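Side-chain contacts in nuclear and cytoplasmic polyadenylated RNA-binding protein PUB1 (Saccharomyces cerevisiae, PDB 3MD1), which binds polyadenylated RNA, with a preference for poly(U), binds T-rich single-stranded DNA, and may accompany mRNA from nucleus to cytoplasm: residues A[51-56]-A[75-80]; A[23-28]-A[57-62]; A[32-37]-A[43-48]; A[61-66]-A[71-76]. All coordinates share one frame; numbering follows the deposited sequence.

Interaction 1. Residues A[51-56]-A[75-80]; sequences TSQDDA and INWAAK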
# COMPACT_ATOMS: atom_id res chain seq x y z
N THR A 51 8.87 -5.47 -8.95
CA THR A 51 10.15 -6.08 -9.37
C THR A 51 11.27 -5.05 -9.52
O THR A 51 12.46 -5.39 -9.41
CB THR A 51 10.04 -6.88 -10.70
OG1 THR A 51 9.79 -5.98 -11.79
CG2 THR A 51 8.95 -7.93 -10.64
N SER A 52 10.88 -3.80 -9.74
CA SER A 52 11.79 -2.74 -10.16
C SER A 52 11.72 -1.53 -9.22
O SER A 52 10.64 -1.06 -8.88
CB SER A 52 11.43 -2.30 -11.58
OG SER A 52 11.93 -1.00 -11.86
N GLN A 53 12.89 -1.03 -8.82
CA GLN A 53 12.97 0.14 -7.94
C GLN A 53 12.38 1.39 -8.58
O GLN A 53 11.59 2.10 -7.95
CB GLN A 53 14.40 0.40 -7.47
CG GLN A 53 14.50 1.49 -6.40
CD GLN A 53 15.93 1.84 -6.05
OE1 GLN A 53 16.86 1.09 -6.35
NE2 GLN A 53 16.11 2.98 -5.41
N ASP A 54 12.78 1.67 -9.82
CA ASP A 54 12.30 2.86 -10.52
C ASP A 54 10.78 2.84 -10.66
O ASP A 54 10.13 3.87 -10.51
CB ASP A 54 12.98 3.00 -11.89
CG ASP A 54 14.45 3.41 -11.79
OD1 ASP A 54 14.91 3.78 -10.69
OD2 ASP A 54 15.14 3.36 -12.83
N ASP A 55 10.24 1.65 -10.94
CA ASP A 55 8.79 1.47 -11.08
C ASP A 55 8.04 1.60 -9.74
O ASP A 55 6.96 2.19 -9.68
CB ASP A 55 8.50 0.13 -11.76
CG ASP A 55 8.82 0.13 -13.25
OD1 ASP A 55 8.76 1.21 -13.88
OD2 ASP A 55 9.13 -0.94 -13.81
N ALA A 56 8.62 1.06 -8.67
CA ALA A 56 8.05 1.28 -7.34
C ALA A 56 8.07 2.78 -6.99
O ALA A 56 7.09 3.32 -6.48
CB ALA A 56 8.80 0.46 -6.29
N ILE A 75 2.34 7.30 1.41
CA ILE A 75 3.18 6.24 0.87
C ILE A 75 4.66 6.51 1.12
O ILE A 75 5.13 7.64 0.96
CB ILE A 75 2.90 6.07 -0.66
CG1 ILE A 75 1.40 5.91 -0.93
CG2 ILE A 75 3.64 4.85 -1.20
CD1 ILE A 75 1.03 5.95 -2.42
N ASN A 76 5.38 5.47 1.52
CA ASN A 76 6.83 5.54 1.65
C ASN A 76 7.47 4.20 1.35
O ASN A 76 6.77 3.20 1.19
CB ASN A 76 7.25 6.07 3.04
CG ASN A 76 6.71 5.23 4.18
OD1 ASN A 76 5.76 5.63 4.85
ND2 ASN A 76 7.31 4.07 4.41
N TRP A 77 8.80 4.18 1.25
CA TRP A 77 9.52 2.92 1.13
C TRP A 77 9.26 2.09 2.37
O TRP A 77 9.32 2.60 3.50
CB TRP A 77 11.03 3.19 0.96
CG TRP A 77 11.36 3.75 -0.38
CD1 TRP A 77 11.80 5.02 -0.66
CD2 TRP A 77 11.27 3.07 -1.64
NE1 TRP A 77 11.99 5.16 -2.01
CE2 TRP A 77 11.67 3.99 -2.64
CE3 TRP A 77 10.89 1.77 -2.02
CZ2 TRP A 77 11.71 3.65 -4.00
CZ3 TRP A 77 10.92 1.43 -3.38
CH2 TRP A 77 11.33 2.37 -4.35
N ALA A 78 8.97 0.81 2.18
CA ALA A 78 8.82 -0.11 3.31
C ALA A 78 10.10 -0.11 4.16
O ALA A 78 11.22 -0.12 3.63
CB ALA A 78 8.48 -1.51 2.83
N ALA A 79 9.91 -0.04 5.47
CA ALA A 79 11.01 -0.03 6.44
C ALA A 79 10.47 -0.54 7.77
O ALA A 79 9.25 -0.63 7.96
CB ALA A 79 11.59 1.38 6.59
N LYS A 80 11.38 -0.88 8.69
CA LYS A 80 10.98 -1.34 10.02
C LYS A 80 10.08 -0.32 10.70
O LYS A 80 10.38 0.89 10.71
CB LYS A 80 12.21 -1.62 10.90
CG LYS A 80 11.86 -2.28 12.24
CD LYS A 80 13.06 -2.42 13.18
CE LYS A 80 12.73 -3.42 14.30
NZ LYS A 80 13.64 -3.30 15.48

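Interaction 2. Residues A[23-28]-A[57-62]; sequences KDFPSY and QNAMDS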
# COMPACT_ATOMS: atom_id res chain seq x y z
N LYS A 23 -2.66 -2.51 -9.13
CA LYS A 23 -2.55 -3.66 -10.06
C LYS A 23 -1.87 -3.37 -11.40
O LYS A 23 -1.11 -4.20 -11.92
CB LYS A 23 -3.97 -4.17 -10.39
CG LYS A 23 -4.41 -5.43 -9.68
CD LYS A 23 -5.29 -6.30 -10.57
CE LYS A 23 -6.79 -5.99 -10.49
NZ LYS A 23 -7.19 -4.77 -11.26
N ASP A 24 -2.15 -2.21 -11.97
CA ASP A 24 -1.76 -1.93 -13.35
C ASP A 24 -0.47 -1.13 -13.51
O ASP A 24 -0.03 -0.85 -14.62
CB ASP A 24 -2.92 -1.27 -14.09
CG ASP A 24 -4.16 -2.16 -14.15
OD1 ASP A 24 -4.03 -3.35 -14.52
OD2 ASP A 24 -5.26 -1.68 -13.80
N PHE A 25 0.17 -0.78 -12.40
CA PHE A 25 1.44 -0.09 -12.47
C PHE A 25 2.54 -1.03 -12.95
O PHE A 25 2.56 -2.20 -12.55
CB PHE A 25 1.81 0.51 -11.12
CG PHE A 25 1.06 1.77 -10.81
CD1 PHE A 25 1.50 2.99 -11.32
CD2 PHE A 25 -0.08 1.75 -10.02
CE1 PHE A 25 0.80 4.16 -11.06
CE2 PHE A 25 -0.77 2.93 -9.73
CZ PHE A 25 -0.33 4.14 -10.26
N PRO A 26 3.45 -0.51 -13.79
CA PRO A 26 4.58 -1.32 -14.26
C PRO A 26 5.32 -2.01 -13.12
O PRO A 26 5.59 -1.39 -12.08
CB PRO A 26 5.50 -0.29 -14.93
CG PRO A 26 4.57 0.76 -15.41
CD PRO A 26 3.43 0.82 -14.44
N SER A 27 5.60 -3.30 -13.31
CA SER A 27 6.37 -4.11 -12.36
C SER A 27 5.66 -4.54 -11.07
O SER A 27 6.28 -5.16 -10.21
CB SER A 27 7.73 -3.48 -12.05
OG SER A 27 8.51 -3.41 -13.23
N TYR A 28 4.37 -4.21 -10.94
CA TYR A 28 3.56 -4.63 -9.79
C TYR A 28 3.58 -6.15 -9.63
O TYR A 28 3.45 -6.89 -10.62
CB TYR A 28 2.11 -4.15 -9.96
CG TYR A 28 1.11 -4.77 -9.00
CD1 TYR A 28 0.85 -4.19 -7.75
CD2 TYR A 28 0.41 -5.94 -9.34
CE1 TYR A 28 -0.08 -4.76 -6.88
CE2 TYR A 28 -0.52 -6.51 -8.47
CZ TYR A 28 -0.76 -5.91 -7.25
OH TYR A 28 -1.66 -6.46 -6.39
N GLN A 57 9.19 3.44 -7.28
CA GLN A 57 9.33 4.88 -7.06
C GLN A 57 8.26 5.67 -7.81
O GLN A 57 7.62 6.54 -7.24
CB GLN A 57 10.73 5.37 -7.46
CG GLN A 57 10.98 6.88 -7.24
CD GLN A 57 11.17 7.25 -5.78
OE1 GLN A 57 12.03 6.69 -5.09
NE2 GLN A 57 10.38 8.20 -5.29
N ASN A 58 8.06 5.35 -9.08
CA ASN A 58 7.06 6.06 -9.87
C ASN A 58 5.62 5.81 -9.40
O ASN A 58 4.80 6.72 -9.42
CB ASN A 58 7.18 5.73 -11.35
CG ASN A 58 8.47 6.24 -11.96
OD1 ASN A 58 9.04 7.24 -11.52
ND2 ASN A 58 8.92 5.57 -13.02
N ALA A 59 5.32 4.59 -8.97
CA ALA A 59 3.98 4.27 -8.49
C ALA A 59 3.71 5.04 -7.21
O ALA A 59 2.63 5.62 -7.01
CB ALA A 59 3.83 2.79 -8.27
N MET A 60 4.70 5.06 -6.33
CA MET A 60 4.62 5.86 -5.11
C MET A 60 4.32 7.32 -5.44
O MET A 60 3.42 7.92 -4.86
CB MET A 60 5.92 5.76 -4.32
CG MET A 60 6.05 6.80 -3.22
SD MET A 60 7.25 6.40 -1.93
CE MET A 60 8.69 5.88 -2.90
N ASP A 61 5.08 7.89 -6.37
CA ASP A 61 4.95 9.32 -6.65
C ASP A 61 3.62 9.62 -7.33
O ASP A 61 2.96 10.61 -7.03
CB ASP A 61 6.17 9.84 -7.44
CG ASP A 61 7.46 9.78 -6.62
OD1 ASP A 61 7.39 9.91 -5.37
OD2 ASP A 61 8.56 9.59 -7.22
N SER A 62 3.21 8.71 -8.20
CA SER A 62 1.94 8.81 -8.89
C SER A 62 0.73 8.80 -7.95
O SER A 62 -0.23 9.54 -8.17
CB SER A 62 1.85 7.62 -9.85
OG SER A 62 0.98 7.88 -10.90

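Interaction 3. Residues A[32-37]-A[43-48]; sequences HVMWDM and RGYGFV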
# COMPACT_ATOMS: atom_id res chain seq x y z
N HIS A 32 -0.98 -6.23 0.03
CA HIS A 32 -1.60 -6.78 1.25
C HIS A 32 -1.98 -5.69 2.24
O HIS A 32 -1.17 -4.80 2.53
CB HIS A 32 -0.65 -7.73 2.00
CG HIS A 32 -0.26 -8.94 1.23
ND1 HIS A 32 0.89 -9.00 0.47
CD2 HIS A 32 -0.85 -10.15 1.12
CE1 HIS A 32 0.98 -10.19 -0.09
NE2 HIS A 32 -0.06 -10.91 0.30
N VAL A 33 -3.19 -5.78 2.78
CA VAL A 33 -3.59 -4.92 3.87
C VAL A 33 -3.24 -5.61 5.18
O VAL A 33 -3.58 -6.78 5.37
CB VAL A 33 -5.11 -4.61 3.85
CG1 VAL A 33 -5.51 -3.81 5.08
CG2 VAL A 33 -5.49 -3.84 2.61
N MET A 34 -2.55 -4.89 6.07
CA MET A 34 -2.22 -5.41 7.40
C MET A 34 -3.39 -5.38 8.36
O MET A 34 -4.14 -4.41 8.43
CB MET A 34 -1.04 -4.66 8.01
CG MET A 34 0.18 -4.67 7.13
SD MET A 34 0.61 -6.35 6.70
CE MET A 34 1.23 -6.90 8.28
N TRP A 35 -3.54 -6.45 9.11
CA TRP A 35 -4.61 -6.52 10.09
C TRP A 35 -4.10 -7.17 11.36
O TRP A 35 -3.10 -7.91 11.34
CB TRP A 35 -5.83 -7.27 9.55
CG TRP A 35 -5.54 -8.64 9.01
CD1 TRP A 35 -5.02 -8.94 7.77
CD2 TRP A 35 -5.79 -9.89 9.65
NE1 TRP A 35 -4.92 -10.31 7.62
CE2 TRP A 35 -5.38 -10.91 8.76
CE3 TRP A 35 -6.31 -10.25 10.90
CZ2 TRP A 35 -5.49 -12.27 9.08
CZ3 TRP A 35 -6.42 -11.59 11.22
CH2 TRP A 35 -6.00 -12.58 10.31
N ASP A 36 -4.77 -6.84 12.46
CA ASP A 36 -4.35 -7.25 13.79
C ASP A 36 -4.80 -8.70 14.03
O ASP A 36 -6.00 -8.98 14.10
CB ASP A 36 -4.99 -6.32 14.81
CG ASP A 36 -4.61 -6.64 16.24
OD1 ASP A 36 -4.36 -7.82 16.58
OD2 ASP A 36 -4.57 -5.70 17.05
N MET A 37 -3.85 -9.62 14.14
CA MET A 37 -4.18 -11.05 14.19
C MET A 37 -4.83 -11.53 15.47
O MET A 37 -5.21 -12.70 15.59
CB MET A 37 -2.97 -11.90 13.82
CG MET A 37 -2.68 -11.72 12.37
SD MET A 37 -1.45 -12.83 11.75
CE MET A 37 -1.66 -12.40 10.03
N ARG A 43 -5.22 -2.63 10.27
CA ARG A 43 -4.32 -1.69 10.92
C ARG A 43 -4.25 -0.38 10.16
O ARG A 43 -3.50 0.53 10.56
CB ARG A 43 -2.93 -2.29 11.05
CG ARG A 43 -2.87 -3.47 11.99
CD ARG A 43 -1.47 -3.68 12.50
NE ARG A 43 -1.40 -4.81 13.40
CZ ARG A 43 -1.51 -4.73 14.73
NH1 ARG A 43 -1.70 -3.55 15.31
NH2 ARG A 43 -1.43 -5.84 15.46
N GLY A 44 -4.99 -0.26 9.06
CA GLY A 44 -5.05 1.02 8.31
C GLY A 44 -3.81 1.28 7.49
O GLY A 44 -3.53 2.42 7.09
N TYR A 45 -3.05 0.22 7.22
CA TYR A 45 -1.93 0.33 6.30
C TYR A 45 -1.69 -1.00 5.64
O TYR A 45 -2.25 -2.02 6.06
CB TYR A 45 -0.65 0.86 6.97
CG TYR A 45 -0.16 0.07 8.16
CD1 TYR A 45 -0.43 0.49 9.46
CD2 TYR A 45 0.63 -1.06 7.99
CE1 TYR A 45 0.02 -0.20 10.56
CE2 TYR A 45 1.11 -1.78 9.11
CZ TYR A 45 0.80 -1.33 10.38
OH TYR A 45 1.26 -2.01 11.49
N GLY A 46 -0.89 -0.97 4.58
CA GLY A 46 -0.64 -2.16 3.79
C GLY A 46 0.67 -2.03 3.04
O GLY A 46 1.38 -1.04 3.17
N PHE A 47 0.98 -3.04 2.23
CA PHE A 47 2.19 -3.06 1.41
C PHE A 47 1.87 -3.38 -0.04
O PHE A 47 0.94 -4.15 -0.32
CB PHE A 47 3.15 -4.14 1.92
CG PHE A 47 3.66 -3.90 3.30
CD1 PHE A 47 4.72 -3.03 3.52
CD2 PHE A 47 3.09 -4.57 4.38
CE1 PHE A 47 5.19 -2.81 4.82
CE2 PHE A 47 3.55 -4.35 5.67
CZ PHE A 47 4.60 -3.47 5.89
N VAL A 48 2.66 -2.80 -0.95
CA VAL A 48 2.61 -3.10 -2.39
C VAL A 48 4.04 -3.39 -2.89
O VAL A 48 4.96 -2.61 -2.63
CB VAL A 48 1.96 -1.95 -3.19
CG1 VAL A 48 1.94 -2.30 -4.67
CG2 VAL A 48 0.54 -1.71 -2.70
O HOH W 1 -0.26 -6.85 11.82
O HOH W 2 -1.15 -8.80 14.14

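Interaction 4. Residues A[61-66]-A[71-76]; sequences DSMQGQ and RPLRIN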
# COMPACT_ATOMS: atom_id res chain seq x y z
N ASP A 61 5.08 7.89 -6.37
CA ASP A 61 4.95 9.32 -6.65
C ASP A 61 3.62 9.62 -7.33
O ASP A 61 2.96 10.61 -7.03
CB ASP A 61 6.17 9.84 -7.44
CG ASP A 61 7.46 9.78 -6.62
OD1 ASP A 61 7.39 9.91 -5.37
OD2 ASP A 61 8.56 9.59 -7.22
N SER A 62 3.21 8.71 -8.20
CA SER A 62 1.94 8.81 -8.89
C SER A 62 0.73 8.80 -7.95
O SER A 62 -0.23 9.54 -8.17
CB SER A 62 1.85 7.62 -9.85
OG SER A 62 0.98 7.88 -10.90
N MET A 63 0.80 7.97 -6.91
CA MET A 63 -0.31 7.76 -5.98
C MET A 63 -0.22 8.54 -4.67
O MET A 63 -1.16 8.53 -3.87
CB MET A 63 -0.46 6.25 -5.66
CG MET A 63 -0.80 5.41 -6.89
SD MET A 63 -2.42 5.80 -7.60
CE MET A 63 -3.46 4.74 -6.59
N GLN A 64 0.92 9.19 -4.42
CA GLN A 64 1.13 9.93 -3.18
C GLN A 64 0.01 10.94 -2.92
O GLN A 64 -0.26 11.82 -3.77
CB GLN A 64 2.48 10.66 -3.22
CG GLN A 64 2.91 11.27 -1.89
CD GLN A 64 3.25 10.21 -0.88
OE1 GLN A 64 4.37 9.69 -0.85
NE2 GLN A 64 2.29 9.87 -0.06
N GLY A 65 -0.66 10.80 -1.78
CA GLY A 65 -1.72 11.71 -1.37
C GLY A 65 -3.00 11.65 -2.18
O GLY A 65 -3.89 12.48 -1.98
N GLN A 66 -3.09 10.68 -3.10
CA GLN A 66 -4.31 10.50 -3.87
C GLN A 66 -5.32 9.78 -2.99
O GLN A 66 -4.94 9.00 -2.12
CB GLN A 66 -4.04 9.72 -5.17
CG GLN A 66 -2.94 10.34 -6.05
CD GLN A 66 -3.35 11.63 -6.75
OE1 GLN A 66 -2.51 12.27 -7.40
NE2 GLN A 66 -4.61 12.01 -6.62
N ARG A 71 -9.78 8.66 1.75
CA ARG A 71 -8.59 8.94 2.54
C ARG A 71 -7.34 9.07 1.67
O ARG A 71 -7.12 8.23 0.78
CB ARG A 71 -8.37 7.82 3.57
CG ARG A 71 -9.48 7.69 4.61
CD ARG A 71 -9.28 8.59 5.83
NE ARG A 71 -8.20 8.12 6.69
CZ ARG A 71 -8.33 7.14 7.59
NH1 ARG A 71 -7.29 6.77 8.32
NH2 ARG A 71 -9.50 6.52 7.75
N PRO A 72 -6.51 10.10 1.93
CA PRO A 72 -5.30 10.27 1.13
C PRO A 72 -4.27 9.19 1.43
O PRO A 72 -3.95 8.93 2.58
CB PRO A 72 -4.77 11.65 1.54
CG PRO A 72 -5.44 11.98 2.83
CD PRO A 72 -6.71 11.17 2.92
N LEU A 73 -3.75 8.56 0.37
CA LEU A 73 -2.71 7.56 0.53
C LEU A 73 -1.43 8.21 1.03
O LEU A 73 -0.99 9.23 0.49
CB LEU A 73 -2.44 6.87 -0.81
CG LEU A 73 -3.61 6.03 -1.36
CD1 LEU A 73 -3.43 5.82 -2.86
CD2 LEU A 73 -3.74 4.70 -0.62
N ARG A 74 -0.83 7.60 2.05
CA ARG A 74 0.42 8.10 2.62
C ARG A 74 1.49 7.05 2.39
O ARG A 74 1.53 6.04 3.08
CB ARG A 74 0.27 8.37 4.12
CG ARG A 74 -0.78 9.37 4.46
CD ARG A 74 -0.50 10.70 3.84
NE ARG A 74 -1.54 11.67 4.20
CZ ARG A 74 -1.84 12.76 3.50
NH1 ARG A 74 -1.20 13.05 2.37
NH2 ARG A 74 -2.80 13.58 3.93
N ILE A 75 2.34 7.30 1.41
CA ILE A 75 3.18 6.24 0.87
C ILE A 75 4.66 6.51 1.12
O ILE A 75 5.13 7.64 0.96
CB ILE A 75 2.90 6.07 -0.66
CG1 ILE A 75 1.40 5.91 -0.93
CG2 ILE A 75 3.64 4.85 -1.20
CD1 ILE A 75 1.03 5.95 -2.42
N ASN A 76 5.38 5.47 1.52
CA ASN A 76 6.83 5.54 1.65
C ASN A 76 7.47 4.20 1.35
O ASN A 76 6.77 3.20 1.19
CB ASN A 76 7.25 6.07 3.04
CG ASN A 76 6.71 5.23 4.18
OD1 ASN A 76 5.76 5.63 4.85
ND2 ASN A 76 7.31 4.07 4.41

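Interaction 1. Residues A[51-56]-A[75-80]
A56, whose methyl group meets the W77 ring, is held by a 2.9 Å bond from its backbone N to S52 O in the opening turn of helix 53-63. S52 is the N-cap of that helix: S52 OG accepts D55 N at 3.3 Å in a nearly straight bond (165°), and a weak bond joins the same hydroxyl to D55 OD2, whose other partner is S27 OG. The far end of the six-membered ring does the touching. A56 CB lies 3.7 Å from both W77 CZ3 and W77 CH2, approaching the ring obliquely. Q53 O comes instead at the ring edge, in its plane, 3.6 Å from W77 CH2, a polar atom resting against the C-H rim. The aliphatic part of Q53 adds a looser contact, CG to W77 CH2 at 3.9 Å; its chain crosses the tryptophan at about a right angle, with the amide turned 82° from the indole plane. W77 sets CG anti to its carbonyl carbon (chi1 -72°), which carries the ring across to the helix. In this second RRM domain the contact joins the start of helix 53-63 to the end of strand 71-77; Q57 and M60, further along the helix, also touch W77.

Interaction 2. Residues A[23-28]-A[57-62]
F25 meets A59 and S62 of the helix with different parts of its ring. The apolar contact is a CH-pi arrangement: the methyl of A59 stands over one face of the phenyl ring, its CB 4.1 Å from the ring centroid and displaced toward the rim, so that the closest ring carbon is F25 CD1, 3.8 Å from A59 CB. F25 CG lies anti to the carbonyl carbon (chi1 -78°), swinging the ring onto the helix surface. One turn further along, S62 approaches the rim instead. Its hydroxyl lies near the ring plane with S62 OG 3.7 Å from F25 CE1, and S62 CB is almost as near to that same carbon; this is van der Waals contact between a polar group and a ring edge. Replacing the phenylalanine by an alanine would remove the ring and is likely to open a gap beside A59 and S62, leaving the loop less firmly seated on the helix.

No hydrogen bond crosses between the two segments; each has its own. A type II turn that begins at F25 itself is closed by Y28 N to F25 O, 3.1 Å. On the helix, Q57 NE2 reaches D61 OD2 at 3.0 Å, nearly straight (171°) and on the syn side, though tilted 27° out of the carboxylate plane.

The 23-28 loop connects helix 15-22 to strand 28-35. F25 also touches M63 further along helix 53-63 and F50 of strand 45-50, which A59 touches as well, so the F25 ring sits between helix 53-63 and strand 45-50.

Interaction 3. Residues A[32-37]-A[43-48]
Residues H32 and F47 form an antiparallel hydrogen-bonded pair and V33 and G46 a non-hydrogen-bonded one, the short strand axes running 4.5 Å apart at 148°. These are the edge strand 28-35 and its neighbour 45-50 in the RRM sheet, and the sequence from R43 to F50 matches the RNP1 motif. M34 N bonds Y45 O, and beyond the corner at G44 R43 N bonds M34 O, 2.8 Å and almost straight (177°). M34 carries much of the side-chain contact. Its chain bends at both chi2 and chi3, setting M34 CG 3.6 Å from Y45 CE2 and 3.7 Å from F47 CE2, oblique to both rings. The sulfur then lies in the plane of the F47 ring at its edge, M34 SD 4.9 Å from the centroid, a Met-aromatic contact. Y45 also meets the ring of F5 on strand 2-7; in RRMs the aromatics at the positions of F47 and F5 commonly stack on bases, so these probably do here. Toward the loop, the carboxylate of D36 stacks on the guanidinium of R43, planes 17° apart; D36 OD2 to R43 NH2 is 3.5 Å, charge attraction without a directed N-H, while D36 OD1 bonds to Q38 N. One water accepts from R43 NE at 2.8 Å and donates to W35 O.

Interaction 4. Residues A[61-66]-A[71-76]
M63, the last helical residue, packs against L73 and I75: its CB lies 3.6 Å from I75 CD1, and its CE, at the end of a chain bent at chi2 and chi3, lies 3.9 Å from L73 CD1. The methionine and leucine side chains run alongside each other in the same direction. Next comes Q64, where the chain leaves helical geometry. With CG opposite the backbone N (chi1 -171°) and a bend at chi2, its side chain doubles back to the strand, and Q64 CD comes 3.7 Å from I75 O, the amide lying beside the I75 backbone. Shortening this glutamine to an alanine is likely to uncover the I75 backbone and open a gap beside I75 CB. In the RRM fold this is the passage from the second helix to the last long strand, reached through the short strand 67-68. G65, at positive phi in the type II turn from M63 to Q66, gives its N to L73 O at 2.8 Å, tilted a little from the carbonyl plane. G65 CA also faces the R74 guanidinium obliquely, one face of which is covered by P72 CB. Q66 O then accepts L73 N at 2.8 Å in a bond of 170°; the same oxygen has L73 CG 3.3 Å away and P72 CA at 3.5 Å in a C-H...O contact.

In the fold
Interactions 1, 2 and 4 all use helix 53-63, at its start, middle and end. Interactions 1 and 4 set it against strand 71-77, whereas interaction 2 sets it against the loop after helix 15-22. Interactions 1 and 2 meet directly, through S27 and D55, while F25 reaches M63 and so connects 2 with 4. These three are partly buried; 1 and 2 rest on aromatic rings against the helix, with no hydrogen bond across, and 4 adds two backbone bonds to its apolar packing. Interaction 3 is a surface contact within the sheet, built on paired strands, partly exposed aromatics, charge and water, its centre about 15 Å from that of interaction 4.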